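Local coordinates for protein beta-galactosidase/beta-glucuronidase (Faecalibacterium prausnitzii L2-6, PDB 6MVF) that binds flavin mononucleotide and belongs to glycoside hydrolase family 2, acting as a gut bacterial beta-glucuronidase that probably hydrolyses beta-linked glucuronides, at residues Thr499-Cys502 against Lys503-Ser506; Glu141-Pro144 against Ser145-Pro148; Gly467-Leu470 against Asp471-Ala475; Ile216-Pro219 against Tyr220-Val224; Ala311-Val314 against Glu315-Tyr318. All blocks are in the same frame, centred on the assembly; numbering follows the deposited sequence.

Contact 1: residues Thr499-Cys502 against Lys503-Ser506; sequences TPQC and KDYS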
loop_
_atom_site.group_PDB
_atom_site.type_symbol
_atom_site.label_atom_id
_atom_site.label_comp_id
_atom_site.label_asym_id
_atom_site.label_seq_id
_atom_site.Cartn_x
_atom_site.Cartn_y
_atom_site.Cartn_z
ATOM N N THR A 499 14.935 45.296 19.614
ATOM C CA THR A 499 15.953 45.295 20.659
ATOM C C THR A 499 15.678 44.101 21.550
ATOM O O THR A 499 15.244 44.254 22.699
ATOM C CB THR A 499 15.941 46.601 21.456
ATOM O OG1 THR A 499 14.643 46.793 22.041
ATOM C CG2 THR A 499 16.286 47.786 20.553
ATOM N N PRO A 500 15.900 42.887 21.040
ATOM C CA PRO A 500 15.491 41.688 21.783
ATOM C C PRO A 500 16.214 41.601 23.116
ATOM O O PRO A 500 17.433 41.763 23.190
ATOM C CB PRO A 500 15.877 40.532 20.849
ATOM C CG PRO A 500 16.908 41.098 19.944
ATOM C CD PRO A 500 16.615 42.561 19.794
ATOM N N GLN A 501 15.446 41.351 24.173
ATOM C CA GLN A 501 15.994 41.264 25.518
ATOM C C GLN A 501 15.250 40.192 26.291
ATOM O O GLN A 501 14.145 39.782 25.923
ATOM C CB GLN A 501 15.900 42.599 26.260
ATOM C CG GLN A 501 14.496 43.074 26.467
ATOM C CD GLN A 501 14.456 44.518 26.884
ATOM O OE1 GLN A 501 14.680 44.840 28.057
ATOM N NE2 GLN A 501 14.193 45.411 25.925
ATOM N N CYS A 502 15.878 39.753 27.380
ATOM C CA CYS A 502 15.308 38.718 28.228
ATOM C C CYS A 502 13.928 39.119 28.744
ATOM O O CYS A 502 13.668 40.281 29.071
ATOM C CB CYS A 502 16.254 38.430 29.392
ATOM S SG CYS A 502 15.784 37.023 30.381
ATOM N N LYS A 503 13.030 38.141 28.782
ATOM C CA LYS A 503 11.646 38.272 29.216
ATOM C C LYS A 503 10.775 39.127 28.295
ATOM O O LYS A 503 9.625 39.401 28.656
ATOM C CB LYS A 503 11.550 38.795 30.651
ATOM C CG LYS A 503 12.043 37.783 31.674
ATOM C CD LYS A 503 11.240 36.506 31.581
ATOM C CE LYS A 503 11.548 35.591 32.741
ATOM N NZ LYS A 503 12.971 35.229 32.698
ATOM N N ASP A 504 11.246 39.519 27.101
ATOM C CA ASP A 504 10.266 39.946 26.103
ATOM C C ASP A 504 9.635 38.777 25.326
ATOM O O ASP A 504 8.680 39.009 24.571
ATOM C CB ASP A 504 10.866 40.992 25.138
ATOM C CG ASP A 504 11.875 40.416 24.124
ATOM O OD1 ASP A 504 11.973 39.179 23.908
ATOM O OD2 ASP A 504 12.594 41.248 23.520
ATOM N N TYR A 505 10.128 37.538 25.497
ATOM C CA TYR A 505 9.535 36.323 24.937
ATOM C C TYR A 505 9.608 36.262 23.410
ATOM O O TYR A 505 8.913 35.440 22.779
ATOM C CB TYR A 505 8.080 36.154 25.401
ATOM C CG TYR A 505 8.003 35.707 26.825
ATOM C CD1 TYR A 505 8.149 36.625 27.870
ATOM C CD2 TYR A 505 7.838 34.357 27.138
ATOM C CE1 TYR A 505 8.111 36.215 29.192
ATOM C CE2 TYR A 505 7.807 33.930 28.455
ATOM C CZ TYR A 505 7.938 34.865 29.482
ATOM O OH TYR A 505 7.896 34.446 30.791
ATOM N N SER A 506 10.439 37.106 22.802
ATOM C CA SER A 506 10.444 37.255 21.354
ATOM C C SER A 506 11.245 36.145 20.700
ATOM O O SER A 506 12.237 35.658 21.254
ATOM C CB SER A 506 11.042 38.596 20.931
ATOM O OG SER A 506 12.456 38.557 21.052
HETATM O O HOH W 1 12.221 43.732 23.571
#

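Contact 2: residues Glu141-Pro144 against Ser145-Pro148; sequences EDTP and SMYP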
loop_
_atom_site.group_PDB
_atom_site.type_symbol
_atom_site.label_atom_id
_atom_site.label_comp_id
_atom_site.label_asym_id
_atom_site.label_seq_id
_atom_site.Cartn_x
_atom_site.Cartn_y
_atom_site.Cartn_z
ATOM N N GLU A 141 -3.640 10.427 40.188
ATOM C CA GLU A 141 -3.518 11.174 41.434
ATOM C C GLU A 141 -2.183 10.876 42.107
ATOM O O GLU A 141 -1.610 9.791 41.936
ATOM C CB GLU A 141 -4.669 10.818 42.381
ATOM C CG GLU A 141 -5.993 11.498 42.028
ATOM C CD GLU A 141 -7.216 10.879 42.716
ATOM O OE1 GLU A 141 -7.461 9.640 42.586
ATOM O OE2 GLU A 141 -7.941 11.657 43.379
ATOM N N ASP A 142 -1.692 11.858 42.873
ATOM C CA ASP A 142 -0.495 11.689 43.702
ATOM C C ASP A 142 -0.691 10.584 44.747
ATOM O O ASP A 142 -1.816 10.277 45.151
ATOM C CB ASP A 142 -0.170 13.017 44.387
ATOM C CG ASP A 142 1.272 13.112 44.856
ATOM O OD1 ASP A 142 2.052 12.151 44.654
ATOM O OD2 ASP A 142 1.628 14.172 45.418
ATOM N N THR A 143 0.401 9.951 45.163
ATOM C CA THR A 143 0.382 8.965 46.238
ATOM C C THR A 143 1.670 9.099 47.030
ATOM O O THR A 143 2.649 9.666 46.537
ATOM C CB THR A 143 0.268 7.510 45.755
ATOM O OG1 THR A 143 1.577 6.993 45.483
ATOM C CG2 THR A 143 -0.619 7.365 44.521
ATOM N N PRO A 144 1.706 8.584 48.259
ATOM C CA PRO A 144 2.954 8.682 49.045
ATOM C C PRO A 144 4.179 8.067 48.373
ATOM O O PRO A 144 5.299 8.505 48.656
ATOM C CB PRO A 144 2.598 7.952 50.348
ATOM C CG PRO A 144 1.126 8.163 50.495
ATOM C CD PRO A 144 0.559 8.163 49.089
ATOM N N SER A 145 4.008 7.081 47.486
ATOM C CA SER A 145 5.132 6.431 46.823
ATOM C C SER A 145 5.316 6.840 45.362
ATOM O O SER A 145 6.203 6.302 44.695
ATOM C CB SER A 145 4.974 4.912 46.897
ATOM O OG SER A 145 3.825 4.488 46.181
ATOM N N MET A 146 4.527 7.781 44.847
ATOM C CA MET A 146 4.476 8.019 43.408
ATOM C C MET A 146 5.569 8.966 42.930
ATOM O O MET A 146 5.836 9.996 43.550
ATOM C CB MET A 146 3.115 8.597 43.020
ATOM C CG MET A 146 2.952 8.852 41.528
ATOM S SD MET A 146 3.113 7.338 40.543
ATOM C CE MET A 146 1.745 6.378 41.212
ATOM N N TYR A 147 6.202 8.605 41.814
ATOM C CA TYR A 147 6.911 9.533 40.945
ATOM C C TYR A 147 6.363 9.402 39.534
ATOM O O TYR A 147 6.015 8.290 39.114
ATOM C CB TYR A 147 8.403 9.257 40.900
ATOM C CG TYR A 147 9.129 9.467 42.193
ATOM C CD1 TYR A 147 9.729 10.681 42.464
ATOM C CD2 TYR A 147 9.250 8.437 43.125
ATOM C CE1 TYR A 147 10.415 10.888 43.624
ATOM C CE2 TYR A 147 9.945 8.625 44.289
ATOM C CZ TYR A 147 10.533 9.863 44.536
ATOM O OH TYR A 147 11.241 10.100 45.690
ATOM N N PRO A 148 6.279 10.502 38.770
ATOM C CA PRO A 148 6.596 11.896 39.133
ATOM C C PRO A 148 5.562 12.533 40.057
ATOM O O PRO A 148 4.410 12.104 40.070
ATOM C CB PRO A 148 6.602 12.630 37.782
ATOM C CG PRO A 148 5.660 11.834 36.916
ATOM C CD PRO A 148 5.831 10.384 37.367
#

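Contact 3: residues Gly467-Leu470 against Asp471-Ala475; sequences GPWL and DKFHA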
loop_
_atom_site.group_PDB
_atom_site.type_symbol
_atom_site.label_atom_id
_atom_site.label_comp_id
_atom_site.label_asym_id
_atom_site.label_seq_id
_atom_site.Cartn_x
_atom_site.Cartn_y
_atom_site.Cartn_z
ATOM N N GLY A 467 29.562 30.170 28.698
ATOM C CA GLY A 467 30.890 29.736 28.352
ATOM C C GLY A 467 31.823 29.663 29.540
ATOM O O GLY A 467 32.391 28.608 29.835
ATOM N N PRO A 468 32.004 30.782 30.249
ATOM C CA PRO A 468 32.897 30.749 31.417
ATOM C C PRO A 468 32.462 29.767 32.491
ATOM O O PRO A 468 33.332 29.156 33.126
ATOM C CB PRO A 468 32.869 32.199 31.916
ATOM C CG PRO A 468 32.486 33.003 30.727
ATOM C CD PRO A 468 31.518 32.145 29.972
ATOM N N TRP A 469 31.154 29.588 32.723
ATOM C CA TRP A 469 30.710 28.577 33.681
ATOM C C TRP A 469 31.242 27.196 33.301
ATOM O O TRP A 469 31.810 26.477 34.141
ATOM C CB TRP A 469 29.184 28.543 33.769
ATOM C CG TRP A 469 28.678 27.812 34.992
ATOM C CD1 TRP A 469 28.195 28.380 36.136
ATOM C CD2 TRP A 469 28.635 26.385 35.211
ATOM N NE1 TRP A 469 27.851 27.409 37.050
ATOM C CE2 TRP A 469 28.115 26.177 36.511
ATOM C CE3 TRP A 469 28.979 25.267 34.435
ATOM C CZ2 TRP A 469 27.926 24.907 37.048
ATOM C CZ3 TRP A 469 28.783 24.008 34.968
ATOM C CH2 TRP A 469 28.258 23.838 36.264
ATOM N N LEU A 470 31.055 26.801 32.038
ATOM C CA LEU A 470 31.570 25.514 31.590
ATOM C C LEU A 470 33.079 25.432 31.797
ATOM O O LEU A 470 33.583 24.495 32.433
ATOM C CB LEU A 470 31.216 25.287 30.118
ATOM C CG LEU A 470 29.753 25.416 29.673
ATOM C CD1 LEU A 470 29.689 25.425 28.158
ATOM C CD2 LEU A 470 28.887 24.299 30.249
ATOM N N ASP A 471 33.816 26.415 31.273
ATOM C CA ASP A 471 35.268 26.402 31.404
ATOM C C ASP A 471 35.706 26.281 32.865
ATOM O O ASP A 471 36.661 25.564 33.181
ATOM C CB ASP A 471 35.862 27.662 30.777
ATOM C CG ASP A 471 35.697 27.708 29.267
ATOM O OD1 ASP A 471 35.529 26.638 28.643
ATOM O OD2 ASP A 471 35.746 28.825 28.703
ATOM N N LYS A 472 35.002 26.951 33.775
ATOM C CA LYS A 472 35.431 26.967 35.171
ATOM C C LYS A 472 35.216 25.611 35.828
ATOM O O LYS A 472 36.123 25.069 36.469
ATOM C CB LYS A 472 34.691 28.069 35.936
ATOM C CG LYS A 472 35.171 28.267 37.367
ATOM C CD LYS A 472 34.250 29.211 38.126
ATOM C CE LYS A 472 34.741 29.445 39.531
ATOM N NZ LYS A 472 35.951 30.307 39.485
ATOM N N PHE A 473 34.017 25.047 35.683
ATOM C CA PHE A 473 33.751 23.732 36.258
ATOM C C PHE A 473 34.684 22.678 35.675
ATOM O O PHE A 473 35.158 21.788 36.393
ATOM C CB PHE A 473 32.285 23.364 36.028
ATOM C CG PHE A 473 31.902 22.042 36.589
ATOM C CD1 PHE A 473 32.178 20.862 35.889
ATOM C CD2 PHE A 473 31.245 21.965 37.809
ATOM C CE1 PHE A 473 31.824 19.635 36.405
ATOM C CE2 PHE A 473 30.879 20.738 38.337
ATOM C CZ PHE A 473 31.170 19.563 37.629
ATOM N N HIS A 474 34.954 22.759 34.372
ATOM C CA HIS A 474 35.864 21.810 33.741
ATOM C C HIS A 474 37.261 21.921 34.336
ATOM O O HIS A 474 37.931 20.908 34.560
ATOM C CB HIS A 474 35.885 22.046 32.222
ATOM C CG HIS A 474 36.741 21.072 31.454
ATOM N ND1 HIS A 474 36.657 19.703 31.618
ATOM C CD2 HIS A 474 37.688 21.277 30.503
ATOM C CE1 HIS A 474 37.516 19.109 30.808
ATOM N NE2 HIS A 474 38.158 20.040 30.123
ATOM N N ALA A 475 37.710 23.150 34.616
ATOM C CA ALA A 475 39.055 23.343 35.150
ATOM C C ALA A 475 39.148 22.866 36.588
ATOM O O ALA A 475 40.156 22.270 36.979
ATOM C CB ALA A 475 39.473 24.808 35.036
#

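Contact 4: residues Ile216-Pro219 against Tyr220-Val224; sequences IEDP and YGCEV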
loop_
_atom_site.group_PDB
_atom_site.type_symbol
_atom_site.label_atom_id
_atom_site.label_comp_id
_atom_site.label_asym_id
_atom_site.label_seq_id
_atom_site.Cartn_x
_atom_site.Cartn_y
_atom_site.Cartn_z
ATOM N N ILE A 216 20.517 -15.164 13.523
ATOM C CA ILE A 216 20.862 -13.748 13.388
ATOM C C ILE A 216 20.772 -13.370 11.913
ATOM O O ILE A 216 21.439 -13.980 11.064
ATOM C CB ILE A 216 22.258 -13.435 13.957
ATOM C CG1 ILE A 216 22.305 -13.672 15.468
ATOM C CG2 ILE A 216 22.618 -11.988 13.685
ATOM C CD1 ILE A 216 23.678 -13.580 16.070
ATOM N N GLU A 217 19.954 -12.362 11.610
ATOM C CA GLU A 217 19.746 -11.865 10.254
ATOM C C GLU A 217 20.433 -10.515 10.094
ATOM O O GLU A 217 20.365 -9.671 10.991
ATOM C CB GLU A 217 18.246 -11.749 9.938
ATOM C CG GLU A 217 17.541 -13.103 9.923
ATOM C CD GLU A 217 16.017 -13.014 9.960
ATOM O OE1 GLU A 217 15.460 -11.909 10.187
ATOM O OE2 GLU A 217 15.368 -14.072 9.766
ATOM N N ASP A 218 21.111 -10.327 8.959
ATOM C CA ASP A 218 21.874 -9.111 8.675
ATOM C C ASP A 218 20.892 -8.000 8.301
ATOM O O ASP A 218 19.678 -8.216 8.269
ATOM C CB ASP A 218 22.937 -9.414 7.608
ATOM C CG ASP A 218 22.361 -9.612 6.192
ATOM O OD1 ASP A 218 21.142 -9.476 5.957
ATOM O OD2 ASP A 218 23.155 -9.924 5.284
ATOM N N PRO A 219 21.378 -6.777 8.036
ATOM C CA PRO A 219 20.435 -5.683 7.729
ATOM C C PRO A 219 19.505 -5.978 6.565
ATOM O O PRO A 219 18.382 -5.461 6.531
ATOM C CB PRO A 219 21.368 -4.504 7.437
ATOM C CG PRO A 219 22.592 -4.783 8.290
ATOM C CD PRO A 219 22.756 -6.269 8.236
ATOM N N TYR A 220 19.923 -6.830 5.635
ATOM C CA TYR A 220 19.170 -7.149 4.429
ATOM C C TYR A 220 18.260 -8.364 4.597
ATOM O O TYR A 220 17.619 -8.775 3.626
ATOM C CB TYR A 220 20.153 -7.342 3.252
ATOM C CG TYR A 220 21.295 -6.333 3.325
ATOM C CD1 TYR A 220 21.149 -5.038 2.820
ATOM C CD2 TYR A 220 22.503 -6.660 3.958
ATOM C CE1 TYR A 220 22.190 -4.096 2.935
ATOM C CE2 TYR A 220 23.541 -5.738 4.077
ATOM C CZ TYR A 220 23.384 -4.455 3.569
ATOM O OH TYR A 220 24.423 -3.544 3.697
ATOM N N GLY A 221 18.174 -8.938 5.804
ATOM C CA GLY A 221 17.295 -10.061 6.073
ATOM C C GLY A 221 17.902 -11.452 5.948
ATOM O O GLY A 221 17.225 -12.430 6.283
ATOM N N CYS A 222 19.144 -11.576 5.488
ATOM C CA CYS A 222 19.781 -12.878 5.293
ATOM C C CYS A 222 20.374 -13.414 6.589
ATOM O O CYS A 222 21.051 -12.688 7.329
ATOM C CB CYS A 222 20.906 -12.782 4.255
ATOM S SG CYS A 222 20.436 -12.146 2.640
ATOM N N GLU A 223 20.168 -14.702 6.842
ATOM C CA GLU A 223 20.795 -15.312 8.005
ATOM C C GLU A 223 22.321 -15.319 7.868
ATOM O O GLU A 223 22.861 -15.646 6.808
ATOM C CB GLU A 223 20.265 -16.721 8.203
ATOM C CG GLU A 223 20.563 -17.279 9.575
ATOM C CD GLU A 223 20.334 -18.763 9.644
ATOM O OE1 GLU A 223 21.034 -19.497 8.897
ATOM O OE2 GLU A 223 19.439 -19.184 10.423
ATOM N N VAL A 224 23.020 -14.937 8.936
ATOM C CA VAL A 224 24.482 -14.920 8.928
ATOM C C VAL A 224 25.106 -15.772 10.032
ATOM O O VAL A 224 26.309 -16.068 9.958
ATOM C CB VAL A 224 25.021 -13.476 9.007
ATOM C CG1 VAL A 224 24.883 -12.784 7.661
ATOM C CG2 VAL A 224 24.286 -12.687 10.096
#

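Contact 5: residues Ala311-Val314 against Glu315-Tyr318; sequences ALTV and EDHY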
loop_
_atom_site.group_PDB
_atom_site.type_symbol
_atom_site.label_atom_id
_atom_site.label_comp_id
_atom_site.label_asym_id
_atom_site.label_seq_id
_atom_site.Cartn_x
_atom_site.Cartn_y
_atom_site.Cartn_z
ATOM N N ALA A 311 -1.153 10.815 24.016
ATOM C CA ALA A 311 -1.740 9.658 23.338
ATOM C C ALA A 311 -1.391 9.712 21.841
ATOM O O ALA A 311 -2.202 10.018 20.964
ATOM C CB ALA A 311 -3.238 9.594 23.612
ATOM N N LEU A 312 -0.131 9.389 21.565
ATOM C CA LEU A 312 0.458 9.541 20.245
ATOM C C LEU A 312 0.411 8.227 19.477
ATOM O O LEU A 312 0.426 7.138 20.053
ATOM C CB LEU A 312 1.907 10.028 20.353
ATOM C CG LEU A 312 2.173 11.549 20.350
ATOM C CD1 LEU A 312 1.395 12.347 21.404
ATOM C CD2 LEU A 312 3.653 11.829 20.494
ATOM N N THR A 313 0.327 8.336 18.162
ATOM C CA THR A 313 0.408 7.156 17.326
ATOM C C THR A 313 1.859 6.882 16.936
ATOM O O THR A 313 2.768 7.687 17.171
ATOM C CB THR A 313 -0.460 7.331 16.083
ATOM O OG1 THR A 313 0.117 8.337 15.240
ATOM C CG2 THR A 313 -1.860 7.759 16.476
ATOM N N VAL A 314 2.067 5.720 16.325
ATOM C CA VAL A 314 3.383 5.365 15.810
ATOM C C VAL A 314 3.857 6.397 14.775
ATOM O O VAL A 314 5.046 6.743 14.725
ATOM C CB VAL A 314 3.347 3.924 15.243
ATOM C CG1 VAL A 314 2.516 3.842 13.937
ATOM C CG2 VAL A 314 4.742 3.381 15.016
ATOM N N GLU A 315 2.940 6.911 13.941
ATOM C CA GLU A 315 3.312 7.951 12.986
ATOM C C GLU A 315 3.757 9.210 13.698
ATOM O O GLU A 315 4.648 9.922 13.215
ATOM C CB GLU A 315 2.153 8.292 12.048
ATOM C CG GLU A 315 1.721 7.185 11.140
ATOM C CD GLU A 315 0.790 6.198 11.826
ATOM O OE1 GLU A 315 0.067 6.594 12.783
ATOM O OE2 GLU A 315 0.785 5.019 11.400
ATOM N N ASP A 316 3.141 9.517 14.840
ATOM C CA ASP A 316 3.581 10.675 15.611
ATOM C C ASP A 316 5.034 10.518 16.035
ATOM O O ASP A 316 5.833 11.451 15.900
ATOM C CB ASP A 316 2.690 10.883 16.836
ATOM C CG ASP A 316 1.263 11.250 16.464
ATOM O OD1 ASP A 316 1.059 12.021 15.494
ATOM O OD2 ASP A 316 0.332 10.749 17.141
ATOM N N HIS A 317 5.396 9.338 16.531
ATOM C CA HIS A 317 6.739 9.150 17.062
ATOM C C HIS A 317 7.783 9.264 15.960
ATOM O O HIS A 317 8.775 9.990 16.108
ATOM C CB HIS A 317 6.842 7.801 17.773
ATOM C CG HIS A 317 5.981 7.698 18.991
ATOM N ND1 HIS A 317 6.033 8.620 20.019
ATOM C CD2 HIS A 317 5.054 6.778 19.354
ATOM C CE1 HIS A 317 5.178 8.267 20.962
ATOM N NE2 HIS A 317 4.571 7.154 20.584
ATOM N N TYR A 318 7.562 8.570 14.836
ATOM C CA TYR A 318 8.499 8.631 13.717
ATOM C C TYR A 318 8.546 10.020 13.103
ATOM O O TYR A 318 9.600 10.448 12.628
ATOM C CB TYR A 318 8.144 7.570 12.665
ATOM C CG TYR A 318 8.711 6.196 12.999
ATOM C CD1 TYR A 318 8.088 5.362 13.923
ATOM C CD2 TYR A 318 9.880 5.743 12.408
ATOM C CE1 TYR A 318 8.607 4.098 14.232
ATOM C CE2 TYR A 318 10.415 4.487 12.715
ATOM C CZ TYR A 318 9.777 3.671 13.624
ATOM O OH TYR A 318 10.311 2.436 13.930
#

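Contact 1: residues Thr499-Cys502 against Lys503-Ser506
Gln501 and Asp504 are the end residues of a type II beta turn in the loop that leads into helix 507-522. The turn is closed by the backbone bond from Asp504 N to Gln501 O, 3.1 Å long, while Lys503 takes the positive phi (67°) expected at its third position. Asp504 then folds its carboxylate back over the turn: CG lies between its own backbone N and carbonyl carbon (chi1 73°), which brings both oxygens within reach of main-chain donors. OD2 accepts a nearly straight bond from Gln501 N at 2.9 Å, the N-H approaching from above the carboxylate plane. A water also donates to OD2 and to Thr499 O, joining the carbonyl of Thr499 to the same group. OD1 faces the other way along the chain, taking Ser506 N at 2.8 Å and Ser506 OG at 3.0 Å, both from one face of the carboxylate. Replacing Asp504 by an alanine would probably leave Gln501 N and Ser506 N without these acceptors, and Ser506 OG with just its cap to Tyr509 N among the bonds described here. That capping bond, accepted from the first turn of the helix, lies close to Pro500, whose CB packs 4.0 Å from Ser506 OG. A type II turn running directly into an Asx turn, with Ser506 as N-cap, is thus the way this barrel-domain loop enters its helix.

Contact 2: residues Glu141-Pro144 against Ser145-Pro148
Thr143 and Met146 close a type I beta turn through the main chain, Met146 N giving a nearly straight N-H to Thr143 O at 3.2 Å. The donor stands well above the carbonyl plane of Thr143, so it is not aimed at a lone pair. A second bond comes from a side chain: Ser145 N donates to Thr143 OG1 at 3.2 Å, and the bond is distinctly bent (137°). It can form because a chi1 of 87° swings the threonine hydroxyl back over the main chain, leaning over the corner at Pro144. Asp142 adds a weak bond of its own, OD1 receiving Thr143 N.

Charge enters from outside the turn. Lys365 NZ makes a salt bridge with Asp142 OD1 and also donates to Thr143 O and Met146 O, so one ammonium group gathers a carboxylate and two carbonyls. The hydroxyl of Ser145 is paired with Glu113.

Packing within the turn adds little. Met146 CB sits beside Thr143 OG1 and Asp142 OD1, and its thioether chain crosses the threonine so that Met146 CE ends 4.2 Å from Thr143 CG2, a carbon-to-carbon contact. Met146 and, past the turn, Tyr147 pack against helix 368-385. A type I turn doubled by an ST turn, with proline at its second position, is what gives this loop of the sugar-binding domain its compact corner beside the TIM barrel.

Contact 3: residues Gly467-Leu470 against Asp471-Ala475
Trp469 and Phe473, one helical turn apart, both carry CG opposite the backbone N (chi1 -164° and -179°), which sends their side chains off the helix in the same direction. They lie side by side, nearly parallel (7°) but offset along their planes by so much that little of the Phe473 ring lies over the six-membered ring of Trp469, the two centroids being 5.5 Å apart. Contact is made by the outer corner of the indole: Trp469 CZ3 reaches Phe473 CB at 3.7 Å, and Trp469 CH2 meets Phe473 CD2 at 3.8 Å. A serine in place of Trp469 would probably open a gap beside the Phe473 ring and leave it freer to turn. Beneath the rings the backbone is regular alpha helix. Phe473 N bonds to Trp469 O at 3.0 Å in an almost straight line, and His474 N likewise to Leu470 O at 2.9 Å. Asp471 N completes the same pattern with Gly467 O, while OD1 of Asp471 makes a salt bridge with Arg524. Helix 466-476 connects strands 450-453 and 482-487 in a beta-alpha-beta unit of the TIM barrel. Tyr452, on the first strand, meets both Trp469 and Phe473 edge-to-face; Leu470 rests on Leu482 and Ile484 of the second strand and on Phe521 of helix 507-522.

Contact 4: residues Ile216-Pro219 against Tyr220-Val224
Pro219 lays its CB over the centre of one face of the Tyr220 ring, 4.2 Å from the ring centroid, in a CH-pi contact. At the edge of the same ring, in its plane, Asp218 OD2 lies 3.6 Å from Tyr220 CD2, the carboxylate standing almost perpendicular to the ring. The other carboxylate oxygen works inside the bend. Tucked in above its own main chain by a chi1 of 73°, Asp218 has OD1 placed to accept from Cys222 N at 2.9 Å and, weakly, from Tyr220 N. Gly221 N bonds to Asp218 O, closing a type I turn, and Asp218 N reaches Cys222 O at 2.9 Å. Gly221 has a positive phi (94°) at which a side chain would press on the preceding carbonyl. Further along, Val224 N bonds to Ile216 O at 2.8 Å, next to the non-hydrogen-bonded pair Glu217 and Glu223, while Ile216 CG2 and Val224 CG2 pack 4.0 Å apart. Glu223 is held by Ser215 and forms a salt bridge with Arg586 of a second subunit. A type I turn followed by a G1 bulge makes this a 3:5 hairpin, joining strands 211-217 and 223-230 of a beta-sheet domain.

Contact 5: residues Ala311-Val314 against Glu315-Tyr318
Thr313 and Asp316 exchange two side-chain-to-backbone bonds. Thr313 N donates to Asp316 OD2 at 2.6 Å, nearly straight and on the anti side of the carboxylate, and Asp316 N donates back to Thr313 OG1 at 3.3 Å. Asp316 reaches the threonine because its CG points opposite its own carbonyl carbon (chi1 -66°), toward the start of the helix. Its charge has further partners, Lys308 at OD2 and Lys305 at OD1, which would probably favour the ionised form of this buried carboxylate. Behind the cap the helical bonds begin, His317 N to Thr313 O at 3.2 Å and Tyr318 N to Val314 O at 3.1 Å. The carbonyl oxygen of Val314 also meets the edge of the tyrosine ring in its plane, 3.4 Å from Tyr318 CD1. Outward lies the packing. Leu312 CG leans on Asp316 CB at 3.6 Å and Leu312 CB approaches His317 CE1, while Val314 CG2 touches Tyr318 CE1 at 4.0 Å. Arg301 holds the imidazole of His317, and Glu349 of helix 341-350 binds the hydroxyl of Tyr318. Thr313 as N-cap and Asp316 three residues on form a classic capping box, here starting helix 314-327 of the TIM barrel.

From the N terminus, contact 2 comes first, turning the chain in the sugar-binding domain after strand 131-139. Contact 4 follows, closing the hairpin between strands 211-217 and 223-230 in the next beta domain. The remaining three belong to the TIM barrel: contact 5 starts helix 314-327, contact 3 lies along helix 466-476, and contact 1 turns the loop into helix 507-522. Every one is local, so they run in series, and none nests within or crosses another. Contacts 4 and 5 come closest, with nearest atoms about 13 Å apart, whereas contacts 1 and 4 have centres about 54 Å apart on opposite sides of the chain's centre.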